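Local coordinates for clavulanic acid biosynthesis oligopeptide binding protein 2 (Streptomyces clavuligerus, PDB 2WOL) that probably binds oligopeptides as an extracellular solute-binding protein of the clavulanic acid biosynthetic pathway, at residues 30-35 with 556-560; 264-270 with 534-539; 435-439 with 474-479; 466-470 with 480-486. One frame throughout, in Å; residues are numbered along the deposited sequence.

Contact 1 of 4, residues 30-35 with 556-560; sequences RRGGTL and MGLAE
The short C-terminal strand 557-558 and its tail meet the loop leading into strand 34-39 of the five-stranded mixed sheet, with R30 reaching across to L558 and E560. A bend at chi2 (-101°) turns the arginine along the tail. Its NH1 donates to L558 O at 3.0 Å; the oxygen lies at the guanidinium edge and in its plane, whereas NH1 stands above the plane of that carbonyl and misses its lone pairs. NE makes a salt bridge to E560 OE2 at 3.0 Å, but the hydrogen bond within it is weak, bent to 134°, and the carboxylate plane is turned 69° from the guanidinium. G32 CA covers one face of the guanidinium and E560 CA the opposite one, so the group is sandwiched between the two backbones.

Two waters bridge the backbones beside it. Water 1 links R30 O with L558 O, and water 2 accepts from L558 N (2.9 Å) while sitting 2.7 Å from G32 O. Further along, the L558 side chain passes over side-chain-less G33; its CD2 lies 3.8 Å from L35 N and 4.1 Å from L35 CB.

Backbone bonds join G32 to L245, G33 to D247 and L35 to R248 and E250, while G557 pairs with T540 in a two-stranded antiparallel sheet. D270 lies against both leucines, L35 and L558.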
loop_
_atom_site.group_PDB
_atom_site.type_symbol
_atom_site.label_atom_id
_atom_site.label_comp_id
_atom_site.label_asym_id
_atom_site.label_seq_id
_atom_site.Cartn_x
_atom_site.Cartn_y
_atom_site.Cartn_z
ATOM N N ARG A 30 -28.737 2.545 9.263
ATOM C CA ARG A 30 -29.440 1.374 9.786
ATOM C C ARG A 30 -28.461 0.330 10.317
ATOM O O ARG A 30 -27.624 -0.190 9.572
ATOM C CB ARG A 30 -30.373 0.769 8.727
ATOM C CG ARG A 30 -31.184 -0.433 9.209
ATOM C CD ARG A 30 -30.581 -1.747 8.734
ATOM N NE ARG A 30 -31.214 -2.905 9.363
ATOM C CZ ARG A 30 -30.878 -4.168 9.119
ATOM N NH1 ARG A 30 -29.915 -4.450 8.249
ATOM N NH2 ARG A 30 -31.508 -5.152 9.742
ATOM N N ARG A 31 -28.575 0.036 11.608
ATOM C CA ARG A 31 -27.754 -0.987 12.249
ATOM C C ARG A 31 -28.419 -2.356 12.136
ATOM O O ARG A 31 -29.649 -2.453 12.073
ATOM C CB ARG A 31 -27.527 -0.655 13.725
ATOM C CG ARG A 31 -26.847 0.676 13.978
ATOM C CD ARG A 31 -26.884 1.048 15.451
ATOM N NE ARG A 31 -26.606 2.466 15.643
ATOM C CZ ARG A 31 -26.665 3.101 16.810
ATOM N NH1 ARG A 31 -26.991 2.447 17.917
ATOM N NH2 ARG A 31 -26.403 4.401 16.863
ATOM N N GLY A 32 -27.601 -3.405 12.112
ATOM C CA GLY A 32 -28.095 -4.776 12.127
ATOM C C GLY A 32 -27.593 -5.609 10.967
ATOM O O GLY A 32 -27.013 -5.083 10.015
ATOM N N GLY A 33 -27.815 -6.917 11.061
ATOM C CA GLY A 33 -27.499 -7.836 9.981
ATOM C C GLY A 33 -26.075 -8.352 10.031
ATOM O O GLY A 33 -25.263 -7.913 10.852
ATOM N N THR A 34 -25.786 -9.297 9.143
ATOM C CA THR A 34 -24.466 -9.893 9.039
ATOM C C THR A 34 -23.860 -9.501 7.698
ATOM O O THR A 34 -24.451 -9.762 6.648
ATOM C CB THR A 34 -24.547 -11.423 9.169
ATOM O OG1 THR A 34 -25.050 -11.754 10.470
ATOM C CG2 THR A 34 -23.179 -12.066 8.987
ATOM N N LEU A 35 -22.693 -8.865 7.741
ATOM C CA LEU A 35 -21.977 -8.507 6.522
ATOM C C LEU A 35 -21.163 -9.713 6.077
ATOM O O LEU A 35 -20.269 -10.167 6.792
ATOM C CB LEU A 35 -21.075 -7.287 6.744
ATOM C CG LEU A 35 -20.296 -6.750 5.534
ATOM C CD1 LEU A 35 -21.216 -6.193 4.432
ATOM C CD2 LEU A 35 -19.304 -5.695 5.984
ATOM N N MET A 556 -19.549 0.058 5.985
ATOM C CA MET A 556 -20.676 -0.603 5.337
ATOM C C MET A 556 -21.737 -1.076 6.312
ATOM O O MET A 556 -21.440 -1.433 7.449
ATOM C CB MET A 556 -20.192 -1.796 4.523
ATOM C CG MET A 556 -19.360 -1.426 3.328
ATOM S SD MET A 556 -18.643 -2.892 2.588
ATOM C CE MET A 556 -17.838 -2.149 1.172
ATOM N N GLY A 557 -22.979 -1.086 5.840
ATOM C CA GLY A 557 -24.075 -1.738 6.547
ATOM C C GLY A 557 -24.891 -2.584 5.589
ATOM O O GLY A 557 -24.495 -2.802 4.441
ATOM N N LEU A 558 -26.036 -3.053 6.071
ATOM C CA LEU A 558 -26.959 -3.850 5.268
ATOM C C LEU A 558 -28.306 -3.147 5.205
ATOM O O LEU A 558 -28.764 -2.581 6.204
ATOM C CB LEU A 558 -27.141 -5.254 5.867
ATOM C CG LEU A 558 -25.989 -6.273 5.863
ATOM C CD1 LEU A 558 -25.381 -6.420 4.464
ATOM C CD2 LEU A 558 -24.910 -5.954 6.907
ATOM N N ALA A 559 -28.928 -3.173 4.030
ATOM C CA ALA A 559 -30.270 -2.623 3.861
ATOM C C ALA A 559 -31.296 -3.536 4.529
ATOM O O ALA A 559 -31.114 -4.756 4.577
ATOM C CB ALA A 559 -30.590 -2.448 2.388
ATOM N N GLU A 560 -32.363 -2.934 5.048
ATOM C CA GLU A 560 -33.428 -3.673 5.730
ATOM C C GLU A 560 -34.148 -4.592 4.748
ATOM O O GLU A 560 -34.184 -4.318 3.545
ATOM C CB GLU A 560 -34.433 -2.702 6.352
ATOM C CG GLU A 560 -34.991 -3.135 7.708
ATOM C CD GLU A 560 -34.495 -2.263 8.855
ATOM O OE1 GLU A 560 -34.491 -1.020 8.701
ATOM O OE2 GLU A 560 -34.124 -2.813 9.915
HETATM O O HOH W 1 -27.447 -0.134 6.807
HETATM O O HOH W 2 -26.389 -2.657 8.897
#

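Contact 2 of 4, residues 264-270 with 534-539; sequences LIAGEFD and FRNPWV
Hydrogen bonds from two side chains of 534-539, N536 and W538, hold the end of helix 257-265 and the residues that follow it. The N536 carboxamide works at the helix end: ND2 donates to L264 O at 2.9 Å, almost straight at 173° and within the amide plane. L264 O is gripped twice, because G267 N reaches it from the opposite face as part of the Schellman motif that ends the helix. ND2 also donates to D270 O at 3.2 Å, approaching from above that carbonyl's plane. On the other side of the amide, water 3 donates hydrogen bonds to both N536 OD1 and I265 O.

The indole supplies the other polar link. W538 NE1 points at D270 OD1, 2.8 Å away and again almost straight; the oxygen lies in the ring plane, yet the carboxylate stands nearly upright to the ring (79°) and is met from above its own plane.

Apolar packing fills in around these bonds. I265 CG1 sits squarely over the F534 ring, 3.8 Å from its centroid, a CH-pi contact, and L264 CD2 touches F534 CB at 4.0 Å. With chi1 at 55°, W538 folds back so that N536 CB lies over one ring face, while G267 CA meets the ring edge 3.7 Å from CH2.

The helix-end carbonyl of L264 and the carbonyl of D270 thus both find a donor in N536, far away in sequence, and D270, whose OD2 accepts from R36 N, probably stays ionised between two N-H groups.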
loop_
_atom_site.group_PDB
_atom_site.type_symbol
_atom_site.label_atom_id
_atom_site.label_comp_id
_atom_site.label_asym_id
_atom_site.label_seq_id
_atom_site.Cartn_x
_atom_site.Cartn_y
_atom_site.Cartn_z
ATOM N N LEU A 264 -20.007 -13.943 -5.670
ATOM C CA LEU A 264 -20.220 -12.541 -5.318
ATOM C C LEU A 264 -21.310 -11.917 -6.198
ATOM O O LEU A 264 -22.264 -11.312 -5.691
ATOM C CB LEU A 264 -18.911 -11.753 -5.465
ATOM C CG LEU A 264 -18.950 -10.233 -5.290
ATOM C CD1 LEU A 264 -19.241 -9.868 -3.846
ATOM C CD2 LEU A 264 -17.628 -9.639 -5.732
ATOM N N ILE A 265 -21.163 -12.064 -7.513
ATOM C CA ILE A 265 -22.132 -11.498 -8.459
ATOM C C ILE A 265 -23.521 -12.129 -8.286
ATOM O O ILE A 265 -24.539 -11.448 -8.437
ATOM C CB ILE A 265 -21.599 -11.563 -9.923
ATOM C CG1 ILE A 265 -20.377 -10.641 -10.073
ATOM C CG2 ILE A 265 -22.689 -11.200 -10.943
ATOM C CD1 ILE A 265 -19.602 -10.803 -11.375
ATOM N N ALA A 266 -23.550 -13.410 -7.918
ATOM C CA ALA A 266 -24.800 -14.126 -7.618
ATOM C C ALA A 266 -25.463 -13.680 -6.307
ATOM O O ALA A 266 -26.620 -14.016 -6.051
ATOM C CB ALA A 266 -24.564 -15.633 -7.600
ATOM N N GLY A 267 -24.727 -12.952 -5.471
ATOM C CA GLY A 267 -25.262 -12.431 -4.214
ATOM C C GLY A 267 -25.060 -13.307 -2.990
ATOM O O GLY A 267 -25.594 -13.010 -1.921
ATOM N N GLU A 268 -24.279 -14.381 -3.133
ATOM C CA GLU A 268 -23.990 -15.281 -2.008
ATOM C C GLU A 268 -23.042 -14.633 -1.001
ATOM O O GLU A 268 -23.030 -14.989 0.183
ATOM C CB GLU A 268 -23.420 -16.606 -2.515
ATOM C CG GLU A 268 -24.420 -17.443 -3.318
ATOM C CD GLU A 268 -23.761 -18.525 -4.159
ATOM O OE1 GLU A 268 -22.805 -19.172 -3.683
ATOM O OE2 GLU A 268 -24.209 -18.735 -5.303
ATOM N N PHE A 269 -22.250 -13.688 -1.487
ATOM C CA PHE A 269 -21.417 -12.844 -0.639
ATOM C C PHE A 269 -21.717 -11.399 -0.977
ATOM O O PHE A 269 -22.108 -11.092 -2.101
ATOM C CB PHE A 269 -19.936 -13.161 -0.842
ATOM C CG PHE A 269 -19.606 -14.604 -0.626
ATOM C CD1 PHE A 269 -19.392 -15.449 -1.707
ATOM C CD2 PHE A 269 -19.552 -15.132 0.663
ATOM C CE1 PHE A 269 -19.108 -16.794 -1.506
ATOM C CE2 PHE A 269 -19.266 -16.472 0.871
ATOM C CZ PHE A 269 -19.045 -17.307 -0.217
ATOM N N ASP A 270 -21.539 -10.517 -0.003
ATOM C CA ASP A 270 -21.877 -9.115 -0.186
ATOM C C ASP A 270 -20.778 -8.352 -0.908
ATOM O O ASP A 270 -21.045 -7.619 -1.861
ATOM C CB ASP A 270 -22.176 -8.465 1.165
ATOM C CG ASP A 270 -23.356 -9.107 1.873
ATOM O OD1 ASP A 270 -24.296 -9.567 1.185
ATOM O OD2 ASP A 270 -23.350 -9.143 3.119
ATOM N N PHE A 534 -16.829 -4.952 -7.496
ATOM C CA PHE A 534 -18.269 -5.192 -7.623
ATOM C C PHE A 534 -18.940 -5.026 -6.259
ATOM O O PHE A 534 -18.486 -5.586 -5.265
ATOM C CB PHE A 534 -18.527 -6.600 -8.181
ATOM C CG PHE A 534 -19.968 -6.864 -8.535
ATOM C CD1 PHE A 534 -20.447 -6.564 -9.810
ATOM C CD2 PHE A 534 -20.846 -7.421 -7.603
ATOM C CE1 PHE A 534 -21.778 -6.803 -10.148
ATOM C CE2 PHE A 534 -22.191 -7.666 -7.938
ATOM C CZ PHE A 534 -22.645 -7.354 -9.215
ATOM N N ARG A 535 -20.012 -4.243 -6.216
ATOM C CA ARG A 535 -20.750 -4.011 -4.973
ATOM C C ARG A 535 -22.191 -4.463 -5.129
ATOM O O ARG A 535 -22.902 -4.010 -6.032
ATOM C CB ARG A 535 -20.718 -2.528 -4.571
ATOM C CG ARG A 535 -20.926 -1.569 -5.738
ATOM C CD ARG A 535 -21.187 -0.124 -5.317
ATOM N NE ARG A 535 -20.771 0.740 -6.417
ATOM C CZ ARG A 535 -21.519 1.026 -7.480
ATOM N NH1 ARG A 535 -22.769 0.576 -7.571
ATOM N NH2 ARG A 535 -21.013 1.777 -8.449
ATOM N N ASN A 536 -22.635 -5.357 -4.254
ATOM C CA ASN A 536 -24.038 -5.742 -4.268
ATOM C C ASN A 536 -24.928 -4.597 -3.783
ATOM O O ASN A 536 -24.529 -3.840 -2.896
ATOM C CB ASN A 536 -24.249 -7.037 -3.499
ATOM C CG ASN A 536 -23.977 -8.254 -4.359
ATOM O OD1 ASN A 536 -24.588 -8.421 -5.417
ATOM N ND2 ASN A 536 -23.042 -9.098 -3.933
ATOM N N PRO A 537 -26.116 -4.434 -4.398
ATOM C CA PRO A 537 -26.915 -3.216 -4.171
ATOM C C PRO A 537 -27.516 -3.030 -2.765
ATOM O O PRO A 537 -27.913 -1.912 -2.410
ATOM C CB PRO A 537 -28.013 -3.312 -5.241
ATOM C CG PRO A 537 -28.132 -4.774 -5.540
ATOM C CD PRO A 537 -26.745 -5.338 -5.381
ATOM N N TRP A 538 -27.578 -4.107 -1.982
ATOM C CA TRP A 538 -28.125 -4.049 -0.619
ATOM C C TRP A 538 -27.094 -3.681 0.444
ATOM O O TRP A 538 -27.424 -3.590 1.627
ATOM C CB TRP A 538 -28.791 -5.370 -0.241
ATOM C CG TRP A 538 -27.890 -6.550 -0.392
ATOM C CD1 TRP A 538 -26.986 -7.024 0.520
ATOM C CD2 TRP A 538 -27.805 -7.411 -1.530
ATOM N NE1 TRP A 538 -26.344 -8.133 0.013
ATOM C CE2 TRP A 538 -26.829 -8.390 -1.243
ATOM C CE3 TRP A 538 -28.465 -7.452 -2.766
ATOM C CZ2 TRP A 538 -26.496 -9.400 -2.148
ATOM C CZ3 TRP A 538 -28.136 -8.458 -3.662
ATOM C CH2 TRP A 538 -27.157 -9.415 -3.349
ATOM N N VAL A 539 -25.848 -3.486 0.030
ATOM C CA VAL A 539 -24.815 -3.014 0.945
ATOM C C VAL A 539 -24.888 -1.494 1.009
ATOM O O VAL A 539 -24.942 -0.820 -0.022
ATOM C CB VAL A 539 -23.404 -3.485 0.522
ATOM C CG1 VAL A 539 -22.379 -3.136 1.591
ATOM C CG2 VAL A 539 -23.403 -4.999 0.275
HETATM O O HOH W 3 -26.152 -10.344 -6.495
#

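Contact 3 of 4, residues 435-439 with 474-479; sequences AGHPE and KRNGGN
The imidazole of H437 lies with one face against G477, whose N sits 3.5 Å above the ring plane and offset toward the rim. At the edge, in plane, is E439 N, which donates to H437 ND1 at 3.1 Å. R475 O and N476 O come in obliquely, the first 3.4 Å from CE1 and the second equally far from CD2. A chi1 of -157° is what brings the ring over the turn while leaving ND1 aimed at its own helix.

H437 is the N-cap residue of helix 438-444 and this is its capping bond; the surface the ring rests on is the type I turn K474-G477. Next to it the backbones meet directly: N479 N donates to G436 O at 2.8 Å, in the carbonyl plane and on a lone pair, and G477 CA adds a CA-H...O contact to the same oxygen. P438 packs its CD against K474 O at 3.4 Å.

The N479 amide ties the loop 474-479 together. Its OD1 accepts from K474 N, whose N-H comes from above the plane of the amide carbonyl, and ND2 donates to N481 O as well as to water 4, which in turn donates to A435 O. K474 NZ is hydrogen-bonded to a bound glycerol, probably from the crystallisation liquor.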
loop_
_atom_site.group_PDB
_atom_site.type_symbol
_atom_site.label_atom_id
_atom_site.label_comp_id
_atom_site.label_asym_id
_atom_site.label_seq_id
_atom_site.Cartn_x
_atom_site.Cartn_y
_atom_site.Cartn_z
ATOM N N ALA A 435 13.433 -10.376 -6.907
ATOM C CA ALA A 435 13.779 -9.020 -7.341
ATOM C C ALA A 435 14.155 -8.150 -6.146
ATOM O O ALA A 435 14.988 -7.251 -6.259
ATOM C CB ALA A 435 12.623 -8.396 -8.107
ATOM N N GLY A 436 13.545 -8.436 -4.997
ATOM C CA GLY A 436 13.773 -7.663 -3.780
ATOM C C GLY A 436 15.024 -8.016 -2.995
ATOM O O GLY A 436 15.223 -7.514 -1.889
ATOM N N HIS A 437 15.875 -8.875 -3.552
ATOM C CA HIS A 437 17.148 -9.174 -2.906
ATOM C C HIS A 437 18.330 -8.815 -3.799
ATOM O O HIS A 437 18.526 -9.444 -4.841
ATOM C CB HIS A 437 17.232 -10.636 -2.473
ATOM C CG HIS A 437 18.222 -10.872 -1.374
ATOM N ND1 HIS A 437 19.562 -10.576 -1.505
ATOM C CD2 HIS A 437 18.066 -11.365 -0.122
ATOM C CE1 HIS A 437 20.188 -10.876 -0.380
ATOM N NE2 HIS A 437 19.303 -11.359 0.474
ATOM N N PRO A 438 19.118 -7.795 -3.395
ATOM C CA PRO A 438 20.279 -7.336 -4.163
ATOM C C PRO A 438 21.246 -8.436 -4.607
ATOM O O PRO A 438 21.820 -8.335 -5.694
ATOM C CB PRO A 438 20.967 -6.369 -3.199
ATOM C CG PRO A 438 19.837 -5.805 -2.404
ATOM C CD PRO A 438 18.923 -6.978 -2.180
ATOM N N GLU A 439 21.412 -9.476 -3.788
ATOM C CA GLU A 439 22.308 -10.586 -4.140
ATOM C C GLU A 439 21.732 -11.436 -5.272
ATOM O O GLU A 439 22.474 -11.894 -6.147
ATOM C CB GLU A 439 22.577 -11.481 -2.926
ATOM C CG GLU A 439 23.461 -10.872 -1.844
ATOM C CD GLU A 439 23.493 -11.715 -0.574
ATOM O OE1 GLU A 439 23.560 -12.960 -0.677
ATOM O OE2 GLU A 439 23.449 -11.132 0.530
ATOM N N LYS A 474 17.572 -2.288 1.062
ATOM C CA LYS A 474 17.544 -3.402 2.008
ATOM C C LYS A 474 18.428 -4.530 1.490
ATOM O O LYS A 474 18.026 -5.292 0.610
ATOM C CB LYS A 474 16.113 -3.896 2.245
ATOM C CG LYS A 474 15.075 -2.797 2.486
ATOM C CD LYS A 474 15.364 -1.987 3.750
ATOM C CE LYS A 474 14.362 -0.854 3.914
ATOM N NZ LYS A 474 12.989 -1.359 4.181
ATOM N N ARG A 475 19.634 -4.626 2.045
ATOM C CA ARG A 475 20.663 -5.540 1.539
ATOM C C ARG A 475 20.326 -7.017 1.766
ATOM O O ARG A 475 20.839 -7.890 1.056
ATOM C CB ARG A 475 22.035 -5.213 2.154
ATOM C CG ARG A 475 22.381 -3.725 2.259
ATOM C CD ARG A 475 22.949 -3.134 0.970
ATOM N NE ARG A 475 23.180 -1.694 1.112
ATOM C CZ ARG A 475 23.614 -0.888 0.144
ATOM N NH1 ARG A 475 23.881 -1.363 -1.066
ATOM N NH2 ARG A 475 23.787 0.407 0.390
ATOM N N ASN A 476 19.463 -7.289 2.747
ATOM C CA ASN A 476 19.108 -8.660 3.131
ATOM C C ASN A 476 17.768 -9.155 2.578
ATOM O O ASN A 476 17.273 -10.214 2.976
ATOM C CB ASN A 476 19.120 -8.803 4.658
ATOM C CG ASN A 476 20.499 -8.610 5.257
ATOM O OD1 ASN A 476 21.512 -8.965 4.651
ATOM N ND2 ASN A 476 20.545 -8.053 6.461
ATOM N N GLY A 477 17.186 -8.393 1.656
ATOM C CA GLY A 477 15.895 -8.754 1.079
ATOM C C GLY A 477 14.792 -7.798 1.482
ATOM O O GLY A 477 14.948 -7.019 2.427
ATOM N N GLY A 478 13.676 -7.862 0.760
ATOM C CA GLY A 478 12.570 -6.931 0.949
ATOM C C GLY A 478 12.907 -5.547 0.428
ATOM O O GLY A 478 12.307 -4.554 0.846
ATOM N N ASN A 479 13.874 -5.488 -0.486
ATOM C CA ASN A 479 14.339 -4.227 -1.056
ATOM C C ASN A 479 13.375 -3.698 -2.106
ATOM O O ASN A 479 12.895 -4.455 -2.954
ATOM C CB ASN A 479 15.731 -4.407 -1.675
ATOM C CG ASN A 479 16.296 -3.117 -2.249
ATOM O OD1 ASN A 479 16.227 -2.059 -1.624
ATOM N ND2 ASN A 479 16.872 -3.205 -3.447
HETATM O O HOH W 4 17.012 -5.721 -5.028
#

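Contact 4 of 4, residues 466-470 with 480-486; sequences PLVDG and WNLPELD
Side-chain hydrogen bonds centre on the carboxamide of N481, which reaches across to D469. Its ND2 donates weakly to D469 O (3.0 Å, 147°) and also to L485 O, on a lone pair of that carbonyl; OD1 accepts from L485 N at 3.0 Å. Both polar atoms of one amide thus hold the backbone of L485, fixing the flip of the group. With CG trans to the backbone N (chi1 -175°), the amide spans the type I turn N481-E484.

Here the chain has left the end of helix 460-468, made a loop, and come back to lie along that end. Two waters fill in between the backbones: water 5 donates to P466 O and accepts from W480 N, while water 6 donates to L467 O and W480 O and accepts from L482 N.

CA-H...O contacts run both ways, L467 CA to W480 O at 3.5 Å and N481 CA to L467 O at 3.4 Å. G470 CA makes a third, to L485 O at 3.2 Å; D486 OD1, which accepts from N491 ND2, packs against the same CA.

Apolar contacts are P466 CB on W480 CB (4.2 Å), L467 CD2 obliquely on the W480 ring, and V468 CB on L485 CD2 (4.1 Å). Beyond these segments the indole meets the rings of W453 and F431.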
loop_
_atom_site.group_PDB
_atom_site.type_symbol
_atom_site.label_atom_id
_atom_site.label_comp_id
_atom_site.label_asym_id
_atom_site.label_seq_id
_atom_site.Cartn_x
_atom_site.Cartn_y
_atom_site.Cartn_z
ATOM N N PRO A 466 10.949 4.622 -0.533
ATOM C CA PRO A 466 11.388 3.223 -0.618
ATOM C C PRO A 466 11.934 2.829 -1.994
ATOM O O PRO A 466 12.713 1.884 -2.098
ATOM C CB PRO A 466 10.110 2.438 -0.302
ATOM C CG PRO A 466 9.288 3.390 0.510
ATOM C CD PRO A 466 9.525 4.707 -0.165
ATOM N N LEU A 467 11.531 3.565 -3.026
ATOM C CA LEU A 467 11.943 3.275 -4.396
ATOM C C LEU A 467 13.291 3.871 -4.786
ATOM O O LEU A 467 13.965 3.323 -5.659
ATOM C CB LEU A 467 10.886 3.767 -5.391
ATOM C CG LEU A 467 9.481 3.168 -5.342
ATOM C CD1 LEU A 467 8.642 3.764 -6.467
ATOM C CD2 LEU A 467 9.504 1.634 -5.438
ATOM N N VAL A 468 13.676 4.990 -4.167
ATOM C CA VAL A 468 14.825 5.768 -4.666
ATOM C C VAL A 468 15.811 6.278 -3.613
ATOM O O VAL A 468 16.908 6.730 -3.961
ATOM C CB VAL A 468 14.370 6.980 -5.535
ATOM C CG1 VAL A 468 13.491 6.518 -6.707
ATOM C CG2 VAL A 468 13.659 8.046 -4.692
ATOM N N ASP A 469 15.418 6.233 -2.341
ATOM C CA ASP A 469 16.248 6.765 -1.259
ATOM C C ASP A 469 17.375 5.781 -0.959
ATOM O O ASP A 469 17.125 4.615 -0.666
ATOM C CB ASP A 469 15.379 7.034 -0.019
ATOM C CG ASP A 469 16.124 7.760 1.090
ATOM O OD1 ASP A 469 17.279 7.395 1.400
ATOM O OD2 ASP A 469 15.524 8.685 1.672
ATOM N N GLY A 470 18.613 6.266 -1.040
ATOM C CA GLY A 470 19.802 5.439 -0.816
ATOM C C GLY A 470 19.851 4.771 0.546
ATOM O O GLY A 470 20.401 3.677 0.687
ATOM N N TRP A 480 13.108 -2.397 -2.047
ATOM C CA TRP A 480 12.256 -1.736 -3.026
ATOM C C TRP A 480 12.981 -0.676 -3.850
ATOM O O TRP A 480 12.430 -0.141 -4.818
ATOM C CB TRP A 480 11.015 -1.164 -2.346
ATOM C CG TRP A 480 9.999 -2.222 -2.133
ATOM C CD1 TRP A 480 9.723 -2.883 -0.971
ATOM C CD2 TRP A 480 9.148 -2.789 -3.132
ATOM N NE1 TRP A 480 8.732 -3.813 -1.182
ATOM C CE2 TRP A 480 8.358 -3.774 -2.499
ATOM C CE3 TRP A 480 8.960 -2.544 -4.498
ATOM C CZ2 TRP A 480 7.396 -4.522 -3.188
ATOM C CZ3 TRP A 480 8.008 -3.286 -5.181
ATOM C CH2 TRP A 480 7.238 -4.266 -4.523
ATOM N N ASN A 481 14.210 -0.369 -3.454
ATOM C CA ASN A 481 15.083 0.484 -4.241
ATOM C C ASN A 481 15.893 -0.431 -5.153
ATOM O O ASN A 481 17.066 -0.730 -4.897
ATOM C CB ASN A 481 15.977 1.333 -3.327
ATOM C CG ASN A 481 16.821 2.343 -4.095
ATOM O OD1 ASN A 481 17.015 2.223 -5.304
ATOM N ND2 ASN A 481 17.332 3.348 -3.382
ATOM N N LEU A 482 15.250 -0.878 -6.226
ATOM C CA LEU A 482 15.822 -1.919 -7.079
ATOM C C LEU A 482 17.088 -1.484 -7.823
ATOM O O LEU A 482 18.047 -2.255 -7.898
ATOM C CB LEU A 482 14.768 -2.502 -8.034
ATOM C CG LEU A 482 13.517 -3.114 -7.387
ATOM C CD1 LEU A 482 12.571 -3.671 -8.444
ATOM C CD2 LEU A 482 13.861 -4.181 -6.345
ATOM N N PRO A 483 17.108 -0.252 -8.367
ATOM C CA PRO A 483 18.358 0.240 -8.953
ATOM C C PRO A 483 19.452 0.511 -7.922
ATOM O O PRO A 483 20.595 0.782 -8.300
ATOM C CB PRO A 483 17.943 1.567 -9.602
ATOM C CG PRO A 483 16.452 1.482 -9.745
ATOM C CD PRO A 483 16.015 0.724 -8.538
ATOM N N GLU A 484 19.100 0.459 -6.637
ATOM C CA GLU A 484 20.011 0.848 -5.551
ATOM C C GLU A 484 20.569 2.256 -5.784
ATOM O O GLU A 484 21.771 2.508 -5.643
ATOM C CB GLU A 484 21.124 -0.194 -5.355
ATOM C CG GLU A 484 20.582 -1.570 -4.979
ATOM C CD GLU A 484 21.629 -2.671 -4.977
ATOM O OE1 GLU A 484 22.817 -2.381 -4.703
ATOM O OE2 GLU A 484 21.251 -3.834 -5.239
ATOM N N LEU A 485 19.676 3.163 -6.170
ATOM C CA LEU A 485 20.024 4.561 -6.339
ATOM C C LEU A 485 20.438 5.129 -4.993
ATOM O O LEU A 485 19.723 4.983 -4.002
ATOM C CB LEU A 485 18.845 5.353 -6.913
ATOM C CG LEU A 485 19.154 6.778 -7.387
ATOM C CD1 LEU A 485 20.028 6.756 -8.631
ATOM C CD2 LEU A 485 17.874 7.562 -7.650
ATOM N N ASP A 486 21.609 5.758 -4.970
ATOM C CA ASP A 486 22.118 6.404 -3.769
ATOM C C ASP A 486 22.736 7.744 -4.157
ATOM O O ASP A 486 23.950 7.948 -4.050
ATOM C CB ASP A 486 23.128 5.491 -3.067
ATOM C CG ASP A 486 23.459 5.944 -1.655
ATOM O OD1 ASP A 486 22.791 6.862 -1.124
ATOM O OD2 ASP A 486 24.401 5.365 -1.070
HETATM O O HOH W 5 13.412 -0.032 -0.251
HETATM O O HOH W 6 13.003 1.026 -7.204
#

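How the contacts relate
The four contacts form two pairs on opposite sides of the chain's centre. Contacts 1 and 2 have centres 13 Å apart and are joined by a probable hydrogen bond from A559 N to W538 O (2.9 Å); G557 O of contact 1 also packs against V539 CG1 of contact 2 at 3.6 Å. Contacts 3 and 4, whose centres are 11 Å apart, alternate along the chain and touch where P438 CB meets E484 OE2 at 3.3 Å. Between the pairs the centres are about 40 to 45 Å apart. Bound glycerol, probably from the crystallisation liquor, lies near K474 of contact 3 and near W480 of contact 4; no peptide ligand position follows from it.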